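Long-range contact in zinc phosphodiesterase ELAC protein 1 (Homo sapiens, PDB 3ZWF), which uses two zinc ions to cleave RNA in tRNA 3'-end processing and removes a 2',3'-cyclic phosphate from tRNAs cleaved during ribosome-associated quality control: residues 158-163 and 172-177. Residues are numbered along the deposited sequence; the frame is centred on the assembly and turned at random.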
loop_
_atom_site.group_PDB
_atom_site.type_symbol
_atom_site.label_atom_id
_atom_site.label_comp_id
_atom_site.label_asym_id
_atom_site.label_seq_id
_atom_site.Cartn_x
_atom_site.Cartn_y
_atom_site.Cartn_z
ATOM N N SER A 158 -1.069 -32.852 12.130
ATOM C CA SER A 158 -1.961 -33.821 11.483
ATOM C C SER A 158 -2.992 -34.412 12.439
ATOM O O SER A 158 -4.066 -34.800 12.008
ATOM C CB SER A 158 -1.180 -34.976 10.871
ATOM O OG SER A 158 -1.990 -35.710 9.968
ATOM N N GLU A 159 -2.656 -34.493 13.722
ATOM C CA GLU A 159 -3.608 -34.996 14.723
ATOM C C GLU A 159 -4.751 -33.986 14.943
ATOM O O GLU A 159 -5.928 -34.338 14.905
ATOM C CB GLU A 159 -2.901 -35.329 16.047
ATOM N N GLU A 160 -4.379 -32.726 15.143
ATOM C CA GLU A 160 -5.322 -31.630 15.426
ATOM C C GLU A 160 -5.841 -30.890 14.165
ATOM O O GLU A 160 -6.823 -30.169 14.222
ATOM C CB GLU A 160 -4.641 -30.598 16.339
ATOM C CG GLU A 160 -4.301 -31.080 17.767
ATOM C CD GLU A 160 -4.750 -30.096 18.807
ATOM O OE1 GLU A 160 -5.951 -30.097 19.129
ATOM O OE2 GLU A 160 -3.906 -29.307 19.282
ATOM N N ASN A 161 -5.163 -31.071 13.040
ATOM C CA ASN A 161 -5.541 -30.370 11.797
ATOM C C ASN A 161 -5.542 -28.838 11.964
ATOM O O ASN A 161 -6.360 -28.134 11.376
ATOM C CB ASN A 161 -6.899 -30.886 11.279
ATOM C CG ASN A 161 -6.791 -31.553 9.920
ATOM O OD1 ASN A 161 -7.524 -31.202 8.988
ATOM N ND2 ASN A 161 -5.867 -32.517 9.794
ATOM N N SER A 162 -4.592 -28.353 12.755
ATOM C CA SER A 162 -4.430 -26.917 13.020
ATOM C C SER A 162 -2.967 -26.553 13.188
ATOM O O SER A 162 -2.107 -27.429 13.284
ATOM C CB SER A 162 -5.219 -26.511 14.275
ATOM O OG SER A 162 -4.640 -27.079 15.431
ATOM N N TYR A 163 -2.708 -25.251 13.221
ATOM C CA TYR A 163 -1.378 -24.702 13.441
ATOM C C TYR A 163 -1.389 -24.001 14.786
ATOM O O TYR A 163 -2.221 -23.103 15.008
ATOM C CB TYR A 163 -1.018 -23.650 12.383
ATOM C CG TYR A 163 -1.107 -24.111 10.946
ATOM C CD1 TYR A 163 -2.330 -24.178 10.299
ATOM C CD2 TYR A 163 0.031 -24.434 10.206
ATOM C CE1 TYR A 163 -2.419 -24.594 8.978
ATOM C CE2 TYR A 163 -0.072 -24.878 8.888
ATOM C CZ TYR A 163 -1.297 -24.941 8.293
ATOM O OH TYR A 163 -1.414 -25.366 7.003
ATOM N N VAL A 172 -4.898 -18.883 23.909
ATOM C CA VAL A 172 -4.408 -19.884 22.945
ATOM C C VAL A 172 -4.887 -19.439 21.582
ATOM O O VAL A 172 -6.104 -19.251 21.382
ATOM C CB VAL A 172 -4.957 -21.300 23.198
ATOM C CG1 VAL A 172 -4.207 -22.295 22.330
ATOM C CG2 VAL A 172 -4.809 -21.662 24.618
ATOM N N VAL A 173 -3.941 -19.259 20.661
ATOM C CA VAL A 173 -4.247 -18.851 19.288
ATOM C C VAL A 173 -3.748 -19.881 18.275
ATOM O O VAL A 173 -2.598 -20.341 18.332
ATOM C CB VAL A 173 -3.710 -17.440 18.965
ATOM C CG1 VAL A 173 -4.078 -17.009 17.552
ATOM C CG2 VAL A 173 -4.241 -16.458 19.986
ATOM N N LYS A 174 -4.654 -20.280 17.385
ATOM C CA LYS A 174 -4.393 -21.312 16.383
ATOM C C LYS A 174 -4.866 -20.838 15.038
ATOM O O LYS A 174 -5.722 -19.959 14.971
ATOM C CB LYS A 174 -5.092 -22.629 16.749
ATOM C CG LYS A 174 -4.574 -23.245 18.018
ATOM C CD LYS A 174 -5.333 -24.492 18.396
ATOM C CE LYS A 174 -4.632 -25.144 19.552
ATOM N NZ LYS A 174 -5.455 -26.284 19.965
ATOM N N ALA A 175 -4.284 -21.402 13.980
ATOM C CA ALA A 175 -4.773 -21.190 12.615
ATOM C C ALA A 175 -5.313 -22.518 12.071
ATOM O O ALA A 175 -4.956 -23.612 12.525
ATOM C CB ALA A 175 -3.694 -20.643 11.709
ATOM N N PHE A 176 -6.185 -22.399 11.090
ATOM C CA PHE A 176 -6.711 -23.553 10.376
ATOM C C PHE A 176 -6.863 -23.227 8.889
ATOM O O PHE A 176 -6.882 -22.063 8.488
ATOM C CB PHE A 176 -8.035 -24.055 10.979
ATOM C CG PHE A 176 -9.120 -22.992 11.117
ATOM C CD1 PHE A 176 -9.143 -22.117 12.183
ATOM C CD2 PHE A 176 -10.106 -22.867 10.147
ATOM C CE1 PHE A 176 -10.105 -21.154 12.279
ATOM C CE2 PHE A 176 -11.123 -21.912 10.248
ATOM C CZ PHE A 176 -11.123 -21.044 11.327
ATOM N N ARG A 177 -6.977 -24.279 8.093
ATOM C CA ARG A 177 -6.911 -24.174 6.647
ATOM C C ARG A 177 -8.285 -23.904 6.048
ATOM O O ARG A 177 -9.293 -24.566 6.412
ATOM C CB ARG A 177 -6.353 -25.442 6.026
ATOM C CG ARG A 177 -4.920 -25.768 6.467
ATOM C CD ARG A 177 -4.499 -27.127 5.938
ATOM N NE ARG A 177 -5.311 -28.166 6.539
ATOM C CZ ARG A 177 -5.497 -29.380 6.043
ATOM N NH1 ARG A 177 -4.914 -29.755 4.911
ATOM N NH2 ARG A 177 -6.276 -30.237 6.694
HETATM O O HOH W 1 -6.817 -27.062 8.923
#
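Arg177 sets out with CG opposite its carbonyl carbon and folds at chi3, which swings its guanidinium back to Asn161; Tyr163, likewise with CG anti to its carbonyl carbon (chi1 -56°), lays its ring edge along Ala175 O and Arg177 CG. NH2 of Arg177 gives a short but bent, weak bond to Asn161 OD1 (2.8 Å, 127° at the hydrogen); OD1 lies at the guanidinium edge, in its plane, although the amide and guanidinium planes are 80° apart. One water bridges the backbones: it donates to Asn161 O (2.7 Å) and accepts from Arg177 N and NE, tying both to the loop before strand 163-167, where Asn161 and Ser162 form a G1 bulge opposite Asp157. Next to it, Tyr163 and Ala175 form an antiparallel hydrogen-bonded pair, Tyr163 N to Ala175 O and Ala175 N to Tyr163 O both 2.9 Å, with Ala175 CB against ring atom CD1. The extended Lys174 reaches poorly ordered, exposed Glu160 in a long, weak salt bridge (NZ to OE2 3.5 Å). Tyr163 OH bonds to Val122 O and Arg177 NH1 to Thr124 OG1. The hairpin 163-167/171-179 belongs to one sheet of the metallo-beta-lactamase fold, strand 184-191 also pairing with 171-179 and Leu263 of helix 259-263 packing against it.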